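Local atomic coordinates of gamma-glutamyltranspeptidase (Klebsiella pneumoniae subsp. pneumoniae, PDB entry 5HFT), a protein that catalyses the conversion of oxamate to oxalate in the uric acid degradation pathway and belongs to the gamma-glutamyltransferase family. Residues A[81-86]-A[132-137]; A[153-158]-A[213-218]; A[174-179]-A[197-202]; A[234-239]-A[246-251]. All blocks are in the same frame, centred on the assembly; numbering follows the deposited sequence.

Interaction 1: residues A[81-86]-A[132-137]; sequences GFWLIV and SGWVEA
W83 of the strand carries this contact almost alone, setting its indole against G133, W134 and A137 of helix 130-144. Just before it, F82 lies on the side of the strand turned from the helix and packs on an aromatic side chain of another chain. W83 then points toward the helix. Its CG lies beside the backbone N and anti to the carbonyl carbon (chi1 -57°), which lays the indole against the helix. The methyl group of A137 stands over one face of this indole, with CB 3.6 Å from the centroid of the W83 six-membered ring and only 7° off the ring normal, a CH-pi contact. Near the plane of the same ring, W134 CD1 meets the edge at W83 CZ2, 4.1 Å away, and the two tryptophan side chains cross at about a right angle. G133 has no side chain, so the indole comes close to its backbone, W83 NE1 lying 3.8 Å from G133 C. Farther along, L84 and V86 pack on W272 of strand 269-273. The strand is part of an antiparallel sheet with strand 93-97, which a strand of another chain extends, consistent with the layered alpha-beta-beta-alpha fold of this family. Helix 56-70 adds M60 and V61 against W83. Strand and helix meet through apolar and CH-pi contacts of one buried indole, with no directional polar bond between the two segments.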
loop_
_atom_site.group_PDB
_atom_site.type_symbol
_atom_site.label_atom_id
_atom_site.label_comp_id
_atom_site.label_asym_id
_atom_site.label_seq_id
_atom_site.Cartn_x
_atom_site.Cartn_y
_atom_site.Cartn_z
ATOM N N GLY A 81 1.191 6.103 -2.809
ATOM C CA GLY A 81 1.186 5.620 -1.444
ATOM C C GLY A 81 -0.001 6.144 -0.665
ATOM O O GLY A 81 -0.574 7.193 -0.978
ATOM N N PHE A 82 -0.377 5.383 0.361
ATOM C CA PHE A 82 -1.584 5.667 1.122
ATOM C C PHE A 82 -1.356 5.381 2.595
ATOM O O PHE A 82 -0.937 4.282 2.959
ATOM C CB PHE A 82 -2.766 4.842 0.598
ATOM C CG PHE A 82 -3.005 4.983 -0.902
ATOM C CD1 PHE A 82 -2.266 4.236 -1.826
ATOM C CD2 PHE A 82 -3.976 5.848 -1.382
ATOM C CE1 PHE A 82 -2.495 4.360 -3.189
ATOM C CE2 PHE A 82 -4.214 5.975 -2.754
ATOM C CZ PHE A 82 -3.473 5.233 -3.655
ATOM N N TRP A 83 -1.641 6.359 3.438
ATOM C CA TRP A 83 -1.466 6.229 4.874
ATOM C C TRP A 83 -2.804 6.366 5.580
ATOM O O TRP A 83 -3.625 7.204 5.218
ATOM C CB TRP A 83 -0.548 7.293 5.424
ATOM C CG TRP A 83 0.782 7.333 4.821
ATOM C CD1 TRP A 83 1.100 7.625 3.518
ATOM C CD2 TRP A 83 2.019 7.113 5.501
ATOM N NE1 TRP A 83 2.463 7.585 3.353
ATOM C CE2 TRP A 83 3.049 7.267 4.554
ATOM C CE3 TRP A 83 2.353 6.794 6.821
ATOM C CZ2 TRP A 83 4.386 7.134 4.890
ATOM C CZ3 TRP A 83 3.670 6.655 7.145
ATOM C CH2 TRP A 83 4.678 6.824 6.185
ATOM N N LEU A 84 -3.003 5.540 6.592
ATOM C CA LEU A 84 -3.973 5.775 7.648
ATOM C C LEU A 84 -3.166 5.756 8.934
ATOM O O LEU A 84 -2.411 4.810 9.177
ATOM C CB LEU A 84 -5.058 4.703 7.656
ATOM C CG LEU A 84 -6.339 5.006 8.407
ATOM C CD1 LEU A 84 -6.906 6.283 7.889
ATOM C CD2 LEU A 84 -7.314 3.877 8.172
ATOM N N ILE A 85 -3.242 6.838 9.698
ATOM C CA ILE A 85 -2.457 7.002 10.913
ATOM C C ILE A 85 -3.407 7.185 12.084
ATOM O O ILE A 85 -4.329 8.004 12.014
ATOM C CB ILE A 85 -1.491 8.188 10.805
ATOM C CG1 ILE A 85 -0.535 7.968 9.639
ATOM C CG2 ILE A 85 -0.772 8.400 12.112
ATOM C CD1 ILE A 85 0.421 9.111 9.407
ATOM N N VAL A 86 -3.218 6.385 13.129
ATOM C CA VAL A 86 -4.041 6.491 14.333
ATOM C C VAL A 86 -3.180 6.974 15.494
ATOM O O VAL A 86 -2.386 6.190 16.047
ATOM C CB VAL A 86 -4.703 5.152 14.664
ATOM C CG1 VAL A 86 -5.782 5.359 15.689
ATOM C CG2 VAL A 86 -5.272 4.549 13.404
ATOM N N SER A 132 5.904 11.976 -1.840
ATOM C CA SER A 132 5.120 13.032 -1.202
ATOM C C SER A 132 4.383 12.517 0.038
ATOM O O SER A 132 4.195 13.263 1.001
ATOM C CB SER A 132 4.154 13.666 -2.213
ATOM O OG SER A 132 3.096 12.801 -2.584
ATOM N N GLY A 133 4.005 11.240 0.063
ATOM C CA GLY A 133 3.446 10.700 1.281
ATOM C C GLY A 133 4.484 10.648 2.379
ATOM O O GLY A 133 4.205 10.994 3.524
ATOM N N TRP A 134 5.707 10.250 2.042
ATOM C CA TRP A 134 6.744 10.240 3.065
ATOM C C TRP A 134 6.993 11.645 3.600
ATOM O O TRP A 134 7.088 11.838 4.815
ATOM C CB TRP A 134 8.050 9.653 2.524
ATOM C CG TRP A 134 7.939 8.346 1.785
ATOM C CD1 TRP A 134 6.836 7.540 1.653
ATOM C CD2 TRP A 134 8.967 7.746 1.008
ATOM N NE1 TRP A 134 7.133 6.452 0.863
ATOM C CE2 TRP A 134 8.439 6.560 0.454
ATOM C CE3 TRP A 134 10.289 8.091 0.728
ATOM C CZ2 TRP A 134 9.197 5.723 -0.357
ATOM C CZ3 TRP A 134 11.039 7.251 -0.064
ATOM C CH2 TRP A 134 10.492 6.089 -0.600
ATOM N N VAL A 135 7.065 12.647 2.716
ATOM C CA VAL A 135 7.390 13.996 3.179
ATOM C C VAL A 135 6.281 14.521 4.077
ATOM O O VAL A 135 6.556 15.161 5.097
ATOM C CB VAL A 135 7.687 14.960 2.003
ATOM C CG1 VAL A 135 6.502 15.161 1.108
ATOM C CG2 VAL A 135 8.117 16.319 2.524
ATOM N N GLU A 136 5.017 14.221 3.742
ATOM C CA GLU A 136 3.889 14.695 4.548
ATOM C C GLU A 136 3.801 13.965 5.890
ATOM O O GLU A 136 3.620 14.592 6.941
ATOM C CB GLU A 136 2.579 14.541 3.773
ATOM C CG GLU A 136 1.348 14.685 4.674
ATOM C CD GLU A 136 0.787 16.089 4.689
ATOM O OE1 GLU A 136 1.142 16.864 3.771
ATOM O OE2 GLU A 136 -0.013 16.416 5.596
ATOM N N ALA A 137 3.886 12.635 5.870
ATOM C CA ALA A 137 3.834 11.878 7.117
ATOM C C ALA A 137 4.942 12.313 8.070
ATOM O O ALA A 137 4.749 12.338 9.294
ATOM C CB ALA A 137 3.935 10.380 6.827
#

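Interaction 2: residues A[153-158]-A[213-218]; sequences RLLADA and GTLRML
This is buried apolar packing between helices: L155 and A158, at and just after the break between helices 151-154 and 156-164, meet L215 and L218 on one side of helix 209-221. It belongs to the helical part of the chain, its centre about 18 Å from the centre of the chain, and no hydrogen bond crosses it. The two backbones come nearest at L155 and L215, whose CA atoms are 7.0 Å apart. L155 does most of the work on its side. With chi1 at -53° its branch point swings opposite the carbonyl carbon, sending CD1 over the backbone of the other helix, where L155 CD1 meets L218 CB at 3.8 Å. The side chains of L155 and L218 cross at about a right angle, L155 CD1 resting against L218 CB. The other methyl, L155 CD2, faces L215 CD2 more loosely at 4.5 Å. In return L215 reaches back with CD1, which touches the methyl of A158, CB lying 3.8 Å from L215 CD1. Helix 56-70 closes one side through A65, against which both L155 and A158 pack, and V69, which touches L215; L77 lies on L215 and L218. R216 of helix 209-221 forms a salt bridge with E163 of helix 156-164, joining the same two helices beside the apolar patch; R153 pairs with E52. Two carbonyl oxygens also lie among the leucine methyls: L155 CD1 is 3.7 Å from L215 O, and L215 CD1 is equally far from A158 O.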
loop_
_atom_site.group_PDB
_atom_site.type_symbol
_atom_site.label_atom_id
_atom_site.label_comp_id
_atom_site.label_asym_id
_atom_site.label_seq_id
_atom_site.Cartn_x
_atom_site.Cartn_y
_atom_site.Cartn_z
ATOM N N ARG A 153 19.265 8.923 7.856
ATOM C CA ARG A 153 19.108 7.707 8.640
ATOM C C ARG A 153 17.928 6.873 8.140
ATOM O O ARG A 153 18.045 5.645 8.027
ATOM C CB ARG A 153 18.933 8.059 10.120
ATOM C CG ARG A 153 18.768 6.853 11.000
ATOM C CD ARG A 153 19.975 5.950 10.887
ATOM N NE ARG A 153 19.676 4.590 11.326
ATOM C CZ ARG A 153 19.255 3.626 10.511
ATOM N NH1 ARG A 153 19.087 3.883 9.221
ATOM N NH2 ARG A 153 19.005 2.404 10.971
ATOM N N LEU A 154 16.800 7.516 7.791
ATOM C CA LEU A 154 15.622 6.756 7.377
ATOM C C LEU A 154 15.845 5.975 6.079
ATOM O O LEU A 154 15.207 4.937 5.870
ATOM C CB LEU A 154 14.434 7.692 7.222
ATOM C CG LEU A 154 14.084 8.577 8.419
ATOM C CD1 LEU A 154 12.777 9.288 8.132
ATOM C CD2 LEU A 154 13.989 7.779 9.718
ATOM N N LEU A 155 16.714 6.462 5.186
ATOM C CA LEU A 155 16.991 5.798 3.916
ATOM C C LEU A 155 18.239 4.935 3.948
ATOM O O LEU A 155 18.561 4.313 2.937
ATOM C CB LEU A 155 17.148 6.816 2.789
ATOM C CG LEU A 155 16.010 7.800 2.638
ATOM C CD1 LEU A 155 16.431 8.825 1.596
ATOM C CD2 LEU A 155 14.753 7.051 2.265
ATOM N N ALA A 156 18.953 4.900 5.068
ATOM C CA ALA A 156 20.243 4.229 5.102
ATOM C C ALA A 156 20.128 2.781 4.633
ATOM O O ALA A 156 20.897 2.338 3.767
ATOM C CB ALA A 156 20.843 4.325 6.502
ATOM N N ASP A 157 19.200 2.013 5.209
ATOM C CA ASP A 157 19.091 0.614 4.798
ATOM C C ASP A 157 18.722 0.500 3.324
ATOM O O ASP A 157 19.291 -0.329 2.605
ATOM C CB ASP A 157 18.052 -0.130 5.627
ATOM C CG ASP A 157 18.351 -0.119 7.086
ATOM O OD1 ASP A 157 19.316 0.544 7.506
ATOM O OD2 ASP A 157 17.614 -0.805 7.817
ATOM N N ALA A 158 17.802 1.349 2.849
ATOM C CA ALA A 158 17.384 1.299 1.447
ATOM C C ALA A 158 18.554 1.531 0.502
ATOM O O ALA A 158 18.686 0.840 -0.518
ATOM C CB ALA A 158 16.301 2.349 1.171
ATOM N N GLY A 213 22.004 5.876 -6.320
ATOM C CA GLY A 213 22.241 7.293 -6.555
ATOM C C GLY A 213 20.987 8.128 -6.352
ATOM O O GLY A 213 21.045 9.244 -5.828
ATOM N N THR A 214 19.838 7.605 -6.776
ATOM C CA THR A 214 18.584 8.298 -6.514
ATOM C C THR A 214 18.335 8.430 -5.014
ATOM O O THR A 214 18.081 9.530 -4.507
ATOM C CB THR A 214 17.434 7.557 -7.187
ATOM O OG1 THR A 214 17.679 7.488 -8.599
ATOM C CG2 THR A 214 16.118 8.271 -6.919
ATOM N N LEU A 215 18.410 7.313 -4.284
ATOM C CA LEU A 215 18.181 7.360 -2.846
ATOM C C LEU A 215 19.235 8.208 -2.146
ATOM O O LEU A 215 18.934 8.878 -1.155
ATOM C CB LEU A 215 18.142 5.943 -2.277
ATOM C CG LEU A 215 16.902 5.108 -2.613
ATOM C CD1 LEU A 215 17.115 3.634 -2.289
ATOM C CD2 LEU A 215 15.682 5.621 -1.877
ATOM N N ARG A 216 20.474 8.193 -2.631
ATOM C CA ARG A 216 21.488 9.066 -2.045
ATOM C C ARG A 216 21.190 10.536 -2.307
ATOM O O ARG A 216 21.516 11.383 -1.465
ATOM C CB ARG A 216 22.879 8.701 -2.552
ATOM C CG ARG A 216 23.484 7.542 -1.809
ATOM C CD ARG A 216 24.962 7.472 -2.052
ATOM N NE ARG A 216 25.188 6.916 -3.371
ATOM C CZ ARG A 216 25.582 5.669 -3.586
ATOM N NH1 ARG A 216 25.803 4.864 -2.547
ATOM N NH2 ARG A 216 25.747 5.240 -4.837
ATOM N N MET A 217 20.603 10.862 -3.470
ATOM C CA MET A 217 20.154 12.232 -3.719
ATOM C C MET A 217 19.054 12.640 -2.744
ATOM O O MET A 217 19.095 13.744 -2.183
ATOM C CB MET A 217 19.666 12.386 -5.159
ATOM C CG MET A 217 20.776 12.535 -6.187
ATOM S SD MET A 217 20.150 12.872 -7.855
ATOM C CE MET A 217 19.865 14.642 -7.780
ATOM N N LEU A 218 18.073 11.758 -2.515
ATOM C CA LEU A 218 17.009 12.069 -1.560
ATOM C C LEU A 218 17.572 12.366 -0.179
ATOM O O LEU A 218 17.048 13.229 0.534
ATOM C CB LEU A 218 16.000 10.926 -1.488
ATOM C CG LEU A 218 15.131 10.752 -2.737
ATOM C CD1 LEU A 218 14.118 9.627 -2.573
ATOM C CD2 LEU A 218 14.440 12.068 -3.092
#

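Interaction 3: residues A[174-179]-A[197-202]; sequences HATASK and GEAPRP
With CG2 anti to the backbone N and OG1 beside it (chi1 -61°), T176 turns its methyl toward the 197-202 loop and meets A199 there. The same torsion carries OG1 back along the helix, where it bonds Q172 O, so the polar end is satisfied within helix 170-178 and the methyl remains for packing. T176 CG2 lies 3.8 Å from A199 CB. T176 CG2 also lies 4.2 Å from P200 CD. A199 points its methyl toward the helix and into the angle between two consecutive residues: besides the threonine it touches the backbone of A177, with A199 CB 3.6 Å from A177 N. The methyl of A177 comes alongside, its CB 3.9 Å from A199 CB. Around this site L194 packs on T176 and V195 on P200, while an aromatic side chain of another chain also rests on T176. The contact joins the C-terminal part of helix 170-178 to the extended loop leading to strand 205-206. It is a small patch of methyls and the CD of a proline ring, partly open to solvent: between these two segments the loop rests on the helix through van der Waals contact, with no directional bond to fix it.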
loop_
_atom_site.group_PDB
_atom_site.type_symbol
_atom_site.label_atom_id
_atom_site.label_comp_id
_atom_site.label_asym_id
_atom_site.label_seq_id
_atom_site.Cartn_x
_atom_site.Cartn_y
_atom_site.Cartn_z
ATOM N N HIS A 174 9.965 -14.552 -10.703
ATOM C CA HIS A 174 8.812 -15.047 -11.450
ATOM C C HIS A 174 8.148 -13.924 -12.236
ATOM O O HIS A 174 7.910 -14.055 -13.443
ATOM C CB HIS A 174 7.809 -15.707 -10.496
ATOM C CG HIS A 174 6.604 -16.291 -11.176
ATOM N ND1 HIS A 174 5.368 -15.676 -11.162
ATOM C CD2 HIS A 174 6.445 -17.435 -11.886
ATOM C CE1 HIS A 174 4.501 -16.417 -11.831
ATOM N NE2 HIS A 174 5.128 -17.489 -12.282
ATOM N N ALA A 175 7.836 -12.810 -11.565
ATOM C CA ALA A 175 7.221 -11.680 -12.256
ATOM C C ALA A 175 8.051 -11.237 -13.457
ATOM O O ALA A 175 7.503 -10.979 -14.531
ATOM C CB ALA A 175 7.028 -10.517 -11.290
ATOM N N THR A 176 9.375 -11.145 -13.284
ATOM C CA THR A 176 10.260 -10.759 -14.378
ATOM C C THR A 176 10.248 -11.777 -15.510
ATOM O O THR A 176 10.202 -11.401 -16.684
ATOM C CB THR A 176 11.671 -10.539 -13.861
ATOM O OG1 THR A 176 11.641 -9.472 -12.902
ATOM C CG2 THR A 176 12.612 -10.190 -15.001
ATOM N N ALA A 177 10.302 -13.067 -15.191
ATOM C CA ALA A 177 10.233 -14.074 -16.250
ATOM C C ALA A 177 8.901 -13.999 -16.987
ATOM O O ALA A 177 8.851 -14.000 -18.223
ATOM C CB ALA A 177 10.431 -15.471 -15.665
ATOM N N SER A 178 7.809 -13.918 -16.241
ATOM C CA SER A 178 6.481 -14.008 -16.820
ATOM C C SER A 178 6.058 -12.728 -17.517
ATOM O O SER A 178 4.970 -12.692 -18.096
ATOM C CB SER A 178 5.468 -14.367 -15.737
ATOM O OG SER A 178 5.703 -13.574 -14.590
ATOM N N LYS A 179 6.878 -11.682 -17.463
ATOM C CA LYS A 179 6.639 -10.456 -18.212
ATOM C C LYS A 179 7.809 -10.130 -19.140
ATOM O O LYS A 179 7.831 -9.055 -19.760
ATOM C CB LYS A 179 6.363 -9.298 -17.238
ATOM N N GLY A 197 20.329 -10.871 -19.659
ATOM C CA GLY A 197 19.193 -10.804 -20.538
ATOM C C GLY A 197 18.061 -11.735 -20.200
ATOM O O GLY A 197 17.106 -11.819 -20.986
ATOM N N GLU A 198 18.127 -12.437 -19.065
ATOM C CA GLU A 198 16.994 -13.216 -18.559
ATOM C C GLU A 198 16.623 -12.722 -17.178
ATOM O O GLU A 198 17.216 -11.769 -16.666
ATOM C CB GLU A 198 17.310 -14.707 -18.520
ATOM C CG GLU A 198 18.675 -15.015 -17.982
ATOM C CD GLU A 198 19.107 -16.394 -18.368
ATOM O OE1 GLU A 198 18.627 -16.887 -19.424
ATOM O OE2 GLU A 198 19.913 -16.977 -17.613
ATOM N N ALA A 199 15.604 -13.359 -16.599
ATOM C CA ALA A 199 15.205 -13.064 -15.220
ATOM C C ALA A 199 16.268 -13.535 -14.229
ATOM O O ALA A 199 16.797 -14.647 -14.366
ATOM C CB ALA A 199 13.870 -13.733 -14.880
ATOM N N PRO A 200 16.570 -12.741 -13.198
ATOM C CA PRO A 200 17.632 -13.131 -12.254
ATOM C C PRO A 200 17.219 -14.355 -11.459
ATOM O O PRO A 200 16.034 -14.614 -11.246
ATOM C CB PRO A 200 17.781 -11.906 -11.347
ATOM C CG PRO A 200 16.487 -11.163 -11.493
ATOM C CD PRO A 200 15.978 -11.430 -12.872
ATOM N N ARG A 201 18.204 -15.122 -11.041
ATOM C CA ARG A 201 17.941 -16.377 -10.343
ATOM C C ARG A 201 17.513 -16.097 -8.906
ATOM O O ARG A 201 18.105 -15.240 -8.241
ATOM C CB ARG A 201 19.180 -17.282 -10.369
ATOM N N PRO A 202 16.456 -16.740 -8.425
ATOM C CA PRO A 202 16.089 -16.607 -7.012
ATOM C C PRO A 202 17.262 -16.963 -6.105
ATOM O O PRO A 202 18.042 -17.870 -6.398
ATOM C CB PRO A 202 14.930 -17.596 -6.861
ATOM C CG PRO A 202 14.336 -17.705 -8.257
ATOM C CD PRO A 202 15.507 -17.584 -9.179
#

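Interaction 4: residues A[234-239]-A[246-251]; sequences RLAQGM and ITLGDL
The ends of the M239 and L251 side chains meet head-on across a helix-loop-helix connection, in which helix 230-242 is followed by a short loop and by helix 248-252. M239 is extended beyond CG and carries CE to 4.1 Å from L251 CD1. On its way it runs past I246, the two side chains slanting across one another, with M239 SD 3.5 Å from I246 CG2. With I246 chi1 at -54°, CG1 is opposite the carbonyl carbon and CG2 falls opposite the backbone N, which turns CG2 to the sulfur. One turn earlier on the first helix, A236 points its methyl toward the second segment and meets the start of the L248 side chain, CB to CB 3.9 Å, where the backbones are closest. L235 adds only a loose touch of its CB on L251 CD1. Aromatic packing from another chain reaches both M239 and I246, and this apolar seam continues into the subunit interface. The second helix begins with a capping box: T247 stands at the N-cap and its OG1 accepts from D250 N, while S103 bonds both side chains. The reciprocal bond is the straighter of the two: T247 N donates to D250 OD2 over 3.0 Å at 155°, reaching the carboxylate on its anti side, 24° out of its plane.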
loop_
_atom_site.group_PDB
_atom_site.type_symbol
_atom_site.label_atom_id
_atom_site.label_comp_id
_atom_site.label_asym_id
_atom_site.label_seq_id
_atom_site.Cartn_x
_atom_site.Cartn_y
_atom_site.Cartn_z
ATOM N N ARG A 234 16.177 16.160 -12.853
ATOM C CA ARG A 234 16.661 14.975 -13.550
ATOM C C ARG A 234 15.508 14.075 -13.980
ATOM O O ARG A 234 15.576 13.442 -15.039
ATOM C CB ARG A 234 17.637 14.179 -12.680
ATOM C CG ARG A 234 18.080 12.875 -13.354
ATOM C CD ARG A 234 18.582 11.864 -12.380
ATOM N NE ARG A 234 20.009 12.016 -12.119
ATOM C CZ ARG A 234 20.671 11.324 -11.193
ATOM N NH1 ARG A 234 20.033 10.434 -10.428
ATOM N NH2 ARG A 234 21.973 11.522 -11.026
ATOM N N LEU A 235 14.436 14.012 -13.190
ATOM C CA LEU A 235 13.273 13.232 -13.609
ATOM C C LEU A 235 12.569 13.883 -14.794
ATOM O O LEU A 235 11.980 13.180 -15.627
ATOM C CB LEU A 235 12.307 13.040 -12.430
ATOM C CG LEU A 235 12.802 12.137 -11.288
ATOM C CD1 LEU A 235 11.816 12.085 -10.124
ATOM C CD2 LEU A 235 13.084 10.733 -11.770
ATOM N N ALA A 236 12.630 15.216 -14.888
ATOM C CA ALA A 236 11.936 15.935 -15.955
ATOM C C ALA A 236 12.568 15.650 -17.304
ATOM O O ALA A 236 11.873 15.309 -18.273
ATOM C CB ALA A 236 11.948 17.434 -15.674
ATOM N N GLN A 237 13.889 15.802 -17.387
ATOM C CA GLN A 237 14.602 15.480 -18.611
ATOM C C GLN A 237 14.273 14.064 -19.066
ATOM O O GLN A 237 13.879 13.844 -20.220
ATOM C CB GLN A 237 16.101 15.652 -18.376
ATOM C CG GLN A 237 16.443 16.994 -17.757
ATOM C CD GLN A 237 17.934 17.216 -17.641
ATOM O OE1 GLN A 237 18.695 16.901 -18.561
ATOM N NE2 GLN A 237 18.365 17.759 -16.507
ATOM N N GLY A 238 14.387 13.097 -18.147
ATOM C CA GLY A 238 14.072 11.718 -18.474
ATOM C C GLY A 238 12.686 11.550 -19.059
ATOM O O GLY A 238 12.482 10.768 -19.988
ATOM N N MET A 239 11.706 12.260 -18.508
ATOM C CA MET A 239 10.370 12.212 -19.088
ATOM C C MET A 239 10.357 12.792 -20.493
ATOM O O MET A 239 9.714 12.234 -21.393
ATOM C CB MET A 239 9.386 12.959 -18.198
ATOM C CG MET A 239 9.266 12.376 -16.816
ATOM S SD MET A 239 8.404 13.475 -15.690
ATOM C CE MET A 239 8.320 12.452 -14.220
ATOM N N ILE A 246 4.337 14.012 -18.976
ATOM C CA ILE A 246 4.494 14.621 -17.660
ATOM C C ILE A 246 5.543 15.721 -17.746
ATOM O O ILE A 246 6.532 15.587 -18.472
ATOM C CB ILE A 246 4.899 13.573 -16.591
ATOM C CG1 ILE A 246 3.926 12.403 -16.574
ATOM C CG2 ILE A 246 4.990 14.185 -15.174
ATOM C CD1 ILE A 246 4.224 11.418 -15.467
ATOM N N THR A 247 5.321 16.816 -17.022
ATOM C CA THR A 247 6.219 17.960 -17.033
ATOM C C THR A 247 6.785 18.218 -15.644
ATOM O O THR A 247 6.309 17.680 -14.641
ATOM C CB THR A 247 5.519 19.227 -17.532
ATOM O OG1 THR A 247 4.356 19.476 -16.732
ATOM C CG2 THR A 247 5.131 19.094 -18.990
ATOM N N LEU A 248 7.845 19.030 -15.612
ATOM C CA LEU A 248 8.382 19.508 -14.346
ATOM C C LEU A 248 7.331 20.267 -13.565
ATOM O O LEU A 248 7.278 20.179 -12.333
ATOM C CB LEU A 248 9.586 20.405 -14.592
ATOM C CG LEU A 248 10.326 20.978 -13.384
ATOM C CD1 LEU A 248 10.894 19.903 -12.417
ATOM C CD2 LEU A 248 11.421 21.904 -13.897
ATOM N N GLY A 249 6.468 21.006 -14.267
ATOM C CA GLY A 249 5.390 21.693 -13.579
ATOM C C GLY A 249 4.504 20.719 -12.832
ATOM O O GLY A 249 4.120 20.966 -11.683
ATOM N N ASP A 250 4.235 19.562 -13.446
ATOM C CA ASP A 250 3.379 18.573 -12.810
ATOM C C ASP A 250 3.957 18.131 -11.469
ATOM O O ASP A 250 3.232 18.068 -10.469
ATOM C CB ASP A 250 3.195 17.380 -13.746
ATOM C CG ASP A 250 2.254 17.678 -14.887
ATOM O OD1 ASP A 250 1.224 18.332 -14.621
ATOM O OD2 ASP A 250 2.515 17.232 -16.037
ATOM N N LEU A 251 5.274 17.887 -11.420
ATOM C CA LEU A 251 5.946 17.480 -10.182
ATOM C C LEU A 251 5.906 18.590 -9.148
ATOM O O LEU A 251 5.434 18.391 -8.025
ATOM C CB LEU A 251 7.399 17.086 -10.461
ATOM C CG LEU A 251 7.548 15.914 -11.423
ATOM C CD1 LEU A 251 8.994 15.681 -11.790
ATOM C CD2 LEU A 251 6.916 14.687 -10.787
#

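Interactions 1, 2 and 4 follow one another along the chain, while interaction 3 is nested inside the loop that interaction 2 closes. Interactions 1 and 2 have centres 18 Å apart and share helix 56-70, which packs against both. Interactions 2 and 4 touch directly, M217 SD lying 3.5 Å from R234 NH1, so helices 209-221 and 230-242 are packed together. Interaction 3 is peripheral, its centre 26 Å from that of interaction 2 and 32 Å from that of interaction 1. Another chain reaches all four, most extensively at interaction 1, where its strand extends the sheet.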